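Long-range contact in Rho guanine nucleotide exchange factor 12 (Homo sapiens, PDB 1TXD), which acts as a guanine nucleotide exchange factor for the small GTPase RhoA, through the DH and PH domains held in this chain: residues Lys19-Leu32 / Leu180-Glu193. The protein carries 1 engineered substitution. Sequence-based numbering, arbitrary orientation.
Sequences KPCEIKRQEVINEL and LLDNIAKYTEWPTE
Arg-25 lies against Tyr-187, Thr-188 and Trp-190, and its course from backbone to tip illustrates how one long side chain can serve several neighbours in turn. CB, CG and CD all line the carbonyl oxygen of Tyr-187, CG at 3.2 Å, and CB also touches Tyr-187 CB; with CG trans to the main-chain nitrogen (chi1 -162°), the chain extends along the turn after helix 169-186 as far as Thr-188. A bend at chi3 then brings NE to within 3.6 Å of CH2 of Trp-190, whose ring edge stands over one guanidinium face through that atom, the two planes 63° apart, while CD1 of Ile-29 lies over the rim of the other. Glu-22, one helical turn back, is gripped side-on: NE bonds OE1 at 3.1 Å, and NH2 gives an in-plane bond to OE2 on its syn lone pair. NH2 also reaches the carbonyl of Asp-99. NH1 donates to a water, which in turn donates to Thr-188 OG1 and Glu-193 OE1; OE1 also accepts from the backbone N of Ile-101 and Gly-102, and the direct Arg-25–Glu-193 salt bridge is long. A lysine in its place would probably leave the Glu-22 carboxylate without its two-nitrogen grip, and the water and Asp-99 O without their guanidinium donors.

The contact lies in the helical bundle of the DH domain, where 20-32 and 180-186 run nearly antiparallel, their axes approaching to 8.7 Å at 164°. Beside Arg-25, CB of Lys-24 sits over the centre of the Tyr-187 ring, a CH-pi contact 3.7 Å from the centroid, while CG2 of Val-28 meets that ring at its edge. Farther along, Ile-184 fits between Val-28, Ile-29 and Leu-32, its CD1 lying 3.9 Å from Leu-32 CD2. A second water bridges the carbonyl oxygens of Val-28 and Leu-180. At the opposite end, Lys-19 NZ forms a salt bridge with Glu-189 OE1 at 3.2 Å, beside the sulfur of Cys-21.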
ATOM      1  N   LYS A  19      14.507  17.080 -36.830  1.00 13.28           N
ATOM      2  CA  LYS A  19      14.668  15.655 -37.130  1.00 15.55           C
ATOM      3  C   LYS A  19      13.412  14.894 -36.674  1.00 14.73           C
ATOM      4  O   LYS A  19      12.781  15.283 -35.675  1.00 13.04           O
ATOM      5  CB  LYS A  19      15.891  15.089 -36.382  1.00 17.35           C
ATOM      6  CG  LYS A  19      17.091  14.730 -37.218  1.00 20.11           C
ATOM      7  CD  LYS A  19      18.226  14.164 -36.320  1.00 22.65           C
ATOM      8  CE  LYS A  19      18.835  12.877 -36.927  1.00 24.90           C
ATOM      9  NZ  LYS A  19      20.194  12.524 -36.370  1.00 25.73           N
ATOM     10  N   PRO A  20      13.059  13.819 -37.379  1.00 14.72           N
ATOM     11  CA  PRO A  20      11.977  12.922 -36.928  1.00 16.45           C
ATOM     12  C   PRO A  20      12.152  12.444 -35.475  1.00 17.52           C
ATOM     13  O   PRO A  20      11.255  12.588 -34.652  1.00 16.34           O
ATOM     14  CB  PRO A  20      12.041  11.746 -37.924  1.00 16.50           C
ATOM     15  CG  PRO A  20      12.751  12.257 -39.116  1.00 15.76           C
ATOM     16  CD  PRO A  20      13.646  13.394 -38.668  1.00 15.31           C
ATOM     17  N   CYS A  21      13.330  11.937 -35.140  1.00 19.86           N
ATOM     18  CA  CYS A  21      13.594  11.505 -33.774  1.00 21.84           C
ATOM     19  C   CYS A  21      13.422  12.643 -32.779  1.00 20.84           C
ATOM     20  O   CYS A  21      13.034  12.428 -31.637  1.00 20.05           O
ATOM     21  CB  CYS A  21      14.994  10.894 -33.652  1.00 24.48           C
ATOM     22  SG  CYS A  21      16.392  12.073 -33.700  1.00 31.62           S
ATOM     23  N   GLU A  22      13.703  13.860 -33.207  1.00 20.07           N
ATOM     24  CA  GLU A  22      13.538  15.026 -32.341  1.00 20.36           C
ATOM     25  C   GLU A  22      12.062  15.378 -32.153  1.00 19.49           C
ATOM     26  O   GLU A  22      11.652  15.878 -31.106  1.00 19.97           O
ATOM     27  CB  GLU A  22      14.354  16.211 -32.897  1.00 20.91           C
ATOM     28  CG  GLU A  22      14.215  17.501 -32.111  1.00 22.74           C
ATOM     29  CD  GLU A  22      14.582  17.355 -30.629  1.00 22.99           C
ATOM     30  OE1 GLU A  22      15.349  16.428 -30.266  1.00 23.05           O
ATOM     31  OE2 GLU A  22      14.092  18.172 -29.836  1.00 21.76           O
ATOM     32  N   ILE A  23      11.237  15.082 -33.143  1.00 18.72           N
ATOM     33  CA  ILE A  23       9.797  15.245 -32.977  1.00 18.66           C
ATOM     34  C   ILE A  23       9.249  14.239 -31.945  1.00 19.58           C
ATOM     35  O   ILE A  23       8.399  14.599 -31.142  1.00 17.03           O
ATOM     36  CB  ILE A  23       9.074  15.171 -34.331  1.00 17.73           C
ATOM     37  CG1 ILE A  23       9.000  16.582 -34.926  1.00 17.57           C
ATOM     38  CG2 ILE A  23       7.691  14.645 -34.209  1.00 17.51           C
ATOM     39  CD1 ILE A  23       8.745  16.603 -36.348  1.00 14.16           C
ATOM     40  N   LYS A  24       9.760  13.004 -31.962  1.00 20.82           N
ATOM     41  CA  LYS A  24       9.322  11.966 -31.030  1.00 21.77           C
ATOM     42  C   LYS A  24       9.724  12.337 -29.612  1.00 21.38           C
ATOM     43  O   LYS A  24       8.920  12.185 -28.694  1.00 20.84           O
ATOM     44  CB  LYS A  24       9.911  10.602 -31.387  1.00 23.32           C
ATOM     45  CG  LYS A  24       9.095   9.831 -32.400  1.00 26.37           C
ATOM     46  CD  LYS A  24       9.963   9.187 -33.471  1.00 29.04           C
ATOM     47  CE  LYS A  24       9.176   8.879 -34.745  1.00 30.52           C
ATOM     48  NZ  LYS A  24      10.059   8.924 -35.929  1.00 31.19           N
ATOM     49  N   ARG A  25      10.955  12.822 -29.442  1.00 20.57           N
ATOM     50  CA  ARG A  25      11.438  13.329 -28.157  1.00 21.49           C
ATOM     51  C   ARG A  25      10.463  14.364 -27.613  1.00 21.64           C
ATOM     52  O   ARG A  25      10.140  14.335 -26.413  1.00 21.35           O
ATOM     53  CB  ARG A  25      12.873  13.928 -28.239  1.00 22.85           C
ATOM     54  CG  ARG A  25      13.606  14.080 -26.854  1.00 24.21           C
ATOM     55  CD  ARG A  25      15.001  14.707 -26.916  1.00 26.00           C
ATOM     56  NE  ARG A  25      14.869  16.131 -27.171  1.00 27.53           N
ATOM     57  CZ  ARG A  25      14.991  17.109 -26.287  1.00 28.93           C
ATOM     58  NH1 ARG A  25      15.321  16.881 -25.015  1.00 27.27           N
ATOM     59  NH2 ARG A  25      14.803  18.356 -26.712  1.00 30.77           N
ATOM     60  N   GLN A  26       9.961  15.251 -28.473  1.00 20.04           N
ATOM     61  CA  GLN A  26       9.142  16.342 -27.974  1.00 21.27           C
ATOM     62  C   GLN A  26       7.822  15.786 -27.528  1.00 22.59           C
ATOM     63  O   GLN A  26       7.263  16.240 -26.539  1.00 22.16           O
ATOM     64  CB  GLN A  26       8.877  17.409 -29.015  1.00 20.40           C
ATOM     65  CG  GLN A  26      10.132  18.167 -29.465  1.00 21.10           C
ATOM     66  CD  GLN A  26      10.682  19.039 -28.377  1.00 19.34           C
ATOM     67  OE1 GLN A  26       9.926  19.747 -27.729  1.00 18.75           O
ATOM     68  NE2 GLN A  26      11.984  18.954 -28.141  1.00 16.84           N
ATOM     69  N   GLU A  27       7.327  14.827 -28.289  1.00 22.58           N
ATOM     70  CA  GLU A  27       6.039  14.237 -28.023  1.00 24.76           C
ATOM     71  C   GLU A  27       6.040  13.531 -26.669  1.00 23.34           C
ATOM     72  O   GLU A  27       5.087  13.647 -25.936  1.00 24.30           O
ATOM     73  CB  GLU A  27       5.637  13.266 -29.138  1.00 25.66           C
ATOM     74  CG  GLU A  27       4.910  13.918 -30.331  1.00 29.65           C
ATOM     75  CD  GLU A  27       4.873  13.011 -31.566  1.00 31.06           C
ATOM     76  OE1 GLU A  27       4.631  13.489 -32.708  1.00 32.94           O
ATOM     77  OE2 GLU A  27       5.083  11.792 -31.390  1.00 33.18           O
ATOM     78  N   VAL A  28       7.102  12.800 -26.358  1.00 23.24           N
ATOM     79  CA  VAL A  28       7.208  12.095 -25.101  1.00 23.22           C
ATOM     80  C   VAL A  28       7.532  13.013 -23.909  1.00 24.61           C
ATOM     81  O   VAL A  28       7.091  12.726 -22.798  1.00 26.65           O
ATOM     82  CB  VAL A  28       8.177  10.899 -25.154  1.00 23.17           C
ATOM     83  CG1 VAL A  28       7.702   9.874 -26.156  1.00 23.28           C
ATOM     84  CG2 VAL A  28       9.596  11.334 -25.438  1.00 22.57           C
ATOM     85  N   ILE A  29       8.259  14.113 -24.110  1.00 23.89           N
ATOM     86  CA  ILE A  29       8.394  15.089 -23.041  1.00 24.87           C
ATOM     87  C   ILE A  29       7.018  15.695 -22.766  1.00 26.34           C
ATOM     88  O   ILE A  29       6.671  16.022 -21.630  1.00 26.92           O
ATOM     89  CB  ILE A  29       9.386  16.221 -23.383  1.00 23.65           C
ATOM     90  CG1 ILE A  29      10.815  15.719 -23.307  1.00 23.22           C
ATOM     91  CG2 ILE A  29       9.254  17.372 -22.390  1.00 23.57           C
ATOM     92  CD1 ILE A  29      11.818  16.665 -23.941  1.00 23.05           C
ATOM     93  N   ASN A  30       6.243  15.869 -23.816  1.00 26.88           N
ATOM     94  CA  ASN A  30       4.938  16.480 -23.674  1.00 27.61           C
ATOM     95  C   ASN A  30       3.911  15.580 -23.012  1.00 26.10           C
ATOM     96  O   ASN A  30       2.976  16.081 -22.396  1.00 24.32           O
ATOM     97  CB  ASN A  30       4.416  16.938 -25.019  1.00 28.01           C
ATOM     98  CG  ASN A  30       4.768  18.335 -25.279  1.00 32.01           C
ATOM     99  OD1 ASN A  30       4.030  19.243 -24.905  1.00 34.34           O
ATOM    100  ND2 ASN A  30       5.934  18.552 -25.919  1.00 36.16           N
ATOM    101  N   GLU A  31       4.101  14.268 -23.169  1.00 24.34           N
ATOM    102  CA  GLU A  31       3.311  13.281 -22.493  1.00 24.60           C
ATOM    103  C   GLU A  31       3.538  13.369 -20.972  1.00 23.76           C
ATOM    104  O   GLU A  31       2.595  13.232 -20.220  1.00 22.98           O
ATOM    105  CB  GLU A  31       3.659  11.876 -23.031  1.00 27.78           C
ATOM    106  CG  GLU A  31       2.832  10.700 -22.510  1.00 30.42           C
ATOM    107  CD  GLU A  31       1.355  10.759 -22.879  1.00 36.24           C
ATOM    108  OE1 GLU A  31       0.870  11.861 -23.274  1.00 40.12           O
ATOM    109  OE2 GLU A  31       0.662   9.704 -22.745  1.00 37.09           O
ATOM    110  N   LEU A  32       4.784  13.576 -20.549  1.00 21.31           N
ATOM    111  CA  LEU A  32       5.122  13.675 -19.166  1.00 21.73           C
ATOM    112  C   LEU A  32       4.471  14.926 -18.610  1.00 21.75           C
ATOM    113  O   LEU A  32       3.756  14.843 -17.598  1.00 19.66           O
ATOM    114  CB  LEU A  32       6.633  13.721 -18.950  1.00 22.19           C
ATOM    115  CG  LEU A  32       7.082  14.261 -17.584  1.00 22.97           C
ATOM    116  CD1 LEU A  32       6.671  13.351 -16.405  1.00 23.13           C
ATOM    117  CD2 LEU A  32       8.540  14.457 -17.608  1.00 22.95           C
ATOM    118  N   LEU A 180       7.567   6.849 -18.507  1.00 27.09           N
ATOM    119  CA  LEU A 180       7.638   8.166 -19.129  1.00 26.83           C
ATOM    120  C   LEU A 180       9.073   8.652 -19.335  1.00 25.70           C
ATOM    121  O   LEU A 180       9.400   9.156 -20.406  1.00 25.50           O
ATOM    122  CB  LEU A 180       6.875   9.173 -18.303  1.00 26.26           C
ATOM    123  CG  LEU A 180       5.363   8.965 -18.259  1.00 28.82           C
ATOM    124  CD1 LEU A 180       4.742   9.668 -17.061  1.00 26.80           C
ATOM    125  CD2 LEU A 180       4.689   9.425 -19.554  1.00 28.76           C
ATOM    126  N   LEU A 181       9.924   8.470 -18.324  1.00 23.87           N
ATOM    127  CA  LEU A 181      11.315   8.895 -18.394  1.00 22.54           C
ATOM    128  C   LEU A 181      12.138   7.960 -19.294  1.00 22.82           C
ATOM    129  O   LEU A 181      12.984   8.424 -20.032  1.00 23.08           O
ATOM    130  CB  LEU A 181      11.941   9.061 -16.986  1.00 21.53           C
ATOM    131  CG  LEU A 181      11.707  10.459 -16.369  1.00 20.92           C
ATOM    132  CD1 LEU A 181      10.281  10.633 -16.051  1.00 21.49           C
ATOM    133  CD2 LEU A 181      12.479  10.719 -15.091  1.00 19.12           C
ATOM    134  N   ASP A 182      11.888   6.658 -19.246  1.00 23.17           N
ATOM    135  CA  ASP A 182      12.537   5.736 -20.163  1.00 25.05           C
ATOM    136  C   ASP A 182      12.282   6.128 -21.628  1.00 25.75           C
ATOM    137  O   ASP A 182      13.147   5.965 -22.485  1.00 25.79           O
ATOM    138  CB  ASP A 182      12.004   4.326 -19.995  1.00 25.81           C
ATOM    139  CG  ASP A 182      12.573   3.600 -18.807  1.00 25.62           C
ATOM    140  OD1 ASP A 182      13.530   4.062 -18.164  1.00 20.84           O
ATOM    141  OD2 ASP A 182      12.091   2.495 -18.476  1.00 28.05           O
ATOM    142  N   ASN A 183      11.091   6.648 -21.910  1.00 26.98           N
ATOM    143  CA  ASN A 183      10.720   6.975 -23.285  1.00 27.48           C
ATOM    144  C   ASN A 183      11.388   8.256 -23.728  1.00 26.77           C
ATOM    145  O   ASN A 183      11.788   8.389 -24.884  1.00 26.32           O
ATOM    146  CB  ASN A 183       9.210   7.091 -23.443  1.00 27.83           C
ATOM    147  CG  ASN A 183       8.586   5.810 -23.915  1.00 30.31           C
ATOM    148  OD1 ASN A 183       9.276   4.904 -24.410  1.00 32.87           O
ATOM    149  ND2 ASN A 183       7.275   5.718 -23.785  1.00 31.22           N
ATOM    150  N   ILE A 184      11.527   9.194 -22.806  1.00 25.64           N
ATOM    151  CA  ILE A 184      12.289  10.389 -23.102  1.00 25.14           C
ATOM    152  C   ILE A 184      13.724   9.942 -23.413  1.00 25.22           C
ATOM    153  O   ILE A 184      14.273  10.342 -24.419  1.00 26.00           O
ATOM    154  CB  ILE A 184      12.210  11.411 -21.954  1.00 24.56           C
ATOM    155  CG1 ILE A 184      10.757  11.876 -21.754  1.00 23.21           C
ATOM    156  CG2 ILE A 184      13.077  12.604 -22.276  1.00 24.62           C
ATOM    157  CD1 ILE A 184      10.495  12.611 -20.462  1.00 22.19           C
ATOM    158  N   ALA A 185      14.289   9.052 -22.602  1.00 24.42           N
ATOM    159  CA  ALA A 185      15.662   8.593 -22.811  1.00 24.13           C
ATOM    160  C   ALA A 185      15.834   7.940 -24.182  1.00 24.38           C
ATOM    161  O   ALA A 185      16.829   8.147 -24.871  1.00 23.33           O
ATOM    162  CB  ALA A 185      16.058   7.602 -21.744  1.00 23.95           C
ATOM    163  N   LYS A 186      14.841   7.153 -24.553  1.00 23.96           N
ATOM    164  CA  LYS A 186      14.824   6.440 -25.810  1.00 24.14           C
ATOM    165  C   LYS A 186      15.057   7.362 -27.010  1.00 25.08           C
ATOM    166  O   LYS A 186      15.752   6.983 -27.951  1.00 24.87           O
ATOM    167  CB  LYS A 186      13.479   5.720 -25.954  1.00 23.67           C
ATOM    168  CG  LYS A 186      13.403   4.729 -27.077  1.00 24.10           C
ATOM    169  CD  LYS A 186      11.994   4.171 -27.238  1.00 23.94           C
ATOM    170  CE  LYS A 186      11.883   3.402 -28.578  1.00 24.01           C
ATOM    171  NZ  LYS A 186      10.818   2.387 -28.528  1.00 23.44           N
ATOM    172  N   TYR A 187      14.442   8.544 -27.003  1.00 25.72           N
ATOM    173  CA  TYR A 187      14.569   9.486 -28.116  1.00 26.79           C
ATOM    174  C   TYR A 187      15.513  10.640 -27.775  1.00 28.43           C
ATOM    175  O   TYR A 187      15.335  11.773 -28.205  1.00 28.84           O
ATOM    176  CB  TYR A 187      13.188  10.013 -28.514  1.00 26.83           C
ATOM    177  CG  TYR A 187      12.232   8.920 -28.927  1.00 26.54           C
ATOM    178  CD1 TYR A 187      12.445   8.184 -30.089  1.00 26.78           C
ATOM    179  CD2 TYR A 187      11.130   8.601 -28.139  1.00 26.58           C
ATOM    180  CE1 TYR A 187      11.566   7.169 -30.469  1.00 27.26           C
ATOM    181  CE2 TYR A 187      10.261   7.610 -28.506  1.00 27.39           C
ATOM    182  CZ  TYR A 187      10.480   6.893 -29.673  1.00 28.19           C
ATOM    183  OH  TYR A 187       9.603   5.902 -30.016  1.00 30.12           O
ATOM    184  N   THR A 188      16.514  10.345 -26.970  1.00 29.53           N
ATOM    185  CA  THR A 188      17.517  11.328 -26.631  1.00 31.24           C
ATOM    186  C   THR A 188      18.805  10.813 -27.254  1.00 32.24           C
ATOM    187  O   THR A 188      19.275   9.720 -26.932  1.00 32.25           O
ATOM    188  CB  THR A 188      17.643  11.492 -25.107  1.00 30.71           C
ATOM    189  OG1 THR A 188      16.467  12.138 -24.572  1.00 29.86           O
ATOM    190  CG2 THR A 188      18.785  12.426 -24.774  1.00 29.34           C
ATOM    191  N   GLU A 189      19.352  11.589 -28.174  1.00 33.90           N
ATOM    192  CA  GLU A 189      20.470  11.113 -28.982  1.00 35.28           C
ATOM    193  C   GLU A 189      21.792  11.268 -28.259  1.00 35.72           C
ATOM    194  O   GLU A 189      22.577  10.326 -28.177  1.00 35.68           O
ATOM    195  CB  GLU A 189      20.512  11.859 -30.312  1.00 35.98           C
ATOM    196  CG  GLU A 189      19.224  11.771 -31.092  1.00 37.32           C
ATOM    197  CD  GLU A 189      19.433  11.116 -32.433  1.00 39.38           C
ATOM    198  OE1 GLU A 189      20.090  11.742 -33.305  1.00 40.13           O
ATOM    199  OE2 GLU A 189      18.939   9.975 -32.605  1.00 41.38           O
ATOM    200  N   TRP A 190      22.002  12.440 -27.677  1.00 36.50           N
ATOM    201  CA  TRP A 190      23.330  12.862 -27.287  1.00 38.14           C
ATOM    202  C   TRP A 190      23.640  12.450 -25.847  1.00 36.88           C
ATOM    203  O   TRP A 190      22.864  12.721 -24.930  1.00 37.06           O
ATOM    204  CB  TRP A 190      23.545  14.360 -27.555  1.00 40.71           C
ATOM    205  CG  TRP A 190      22.561  15.265 -26.951  1.00 44.65           C
ATOM    206  CD1 TRP A 190      22.794  16.127 -25.929  1.00 47.56           C
ATOM    207  CD2 TRP A 190      21.173  15.443 -27.327  1.00 48.22           C
ATOM    208  NE1 TRP A 190      21.639  16.810 -25.620  1.00 50.05           N
ATOM    209  CE2 TRP A 190      20.629  16.413 -26.460  1.00 50.00           C
ATOM    210  CE3 TRP A 190      20.329  14.864 -28.293  1.00 49.76           C
ATOM    211  CZ2 TRP A 190      19.275  16.819 -26.525  1.00 51.00           C
ATOM    212  CZ3 TRP A 190      18.991  15.269 -28.364  1.00 50.20           C
ATOM    213  CH2 TRP A 190      18.485  16.242 -27.492  1.00 51.14           C
ATOM    214  N   PRO A 191      24.783  11.790 -25.657  1.00 35.69           N
ATOM    215  CA  PRO A 191      24.987  10.874 -24.523  1.00 34.74           C
ATOM    216  C   PRO A 191      24.907  11.498 -23.131  1.00 33.53           C
ATOM    217  O   PRO A 191      24.458  10.815 -22.219  1.00 32.95           O
ATOM    218  CB  PRO A 191      26.406  10.331 -24.761  1.00 34.87           C
ATOM    219  CG  PRO A 191      26.687  10.613 -26.167  1.00 35.48           C
ATOM    220  CD  PRO A 191      26.001  11.901 -26.482  1.00 35.54           C
ATOM    221  N   THR A 192      25.360  12.739 -22.972  1.00 32.03           N
ATOM    222  CA  THR A 192      25.418  13.384 -21.656  1.00 31.21           C
ATOM    223  C   THR A 192      24.002  13.698 -21.177  1.00 29.59           C
ATOM    224  O   THR A 192      23.685  13.578 -19.983  1.00 30.12           O
ATOM    225  CB  THR A 192      26.322  14.658 -21.739  1.00 31.16           C
ATOM    226  OG1 THR A 192      27.657  14.280 -22.099  1.00 32.18           O
ATOM    227  CG2 THR A 192      26.511  15.317 -20.387  1.00 31.10           C
ATOM    228  N   GLU A 193      23.146  14.067 -22.127  1.00 27.92           N
ATOM    229  CA  GLU A 193      21.751  14.358 -21.841  1.00 26.38           C
ATOM    230  C   GLU A 193      20.988  13.075 -21.551  1.00 25.62           C
ATOM    231  O   GLU A 193      20.220  13.023 -20.574  1.00 22.24           O
ATOM    232  CB  GLU A 193      21.103  15.123 -22.990  1.00 26.55           C
ATOM    233  CG  GLU A 193      19.586  15.181 -22.966  1.00 26.52           C
ATOM    234  CD  GLU A 193      19.037  16.144 -21.938  1.00 28.46           C
ATOM    235  OE1 GLU A 193      17.810  16.351 -21.958  1.00 27.89           O
ATOM    236  OE2 GLU A 193      19.824  16.698 -21.129  1.00 29.84           O
TER
HETATM  237  O   HOH W   1      16.043  14.481 -23.596  1.00 33.74           O
HETATM  238  O   HOH W   2       7.203  10.129 -21.678  1.00 26.60           O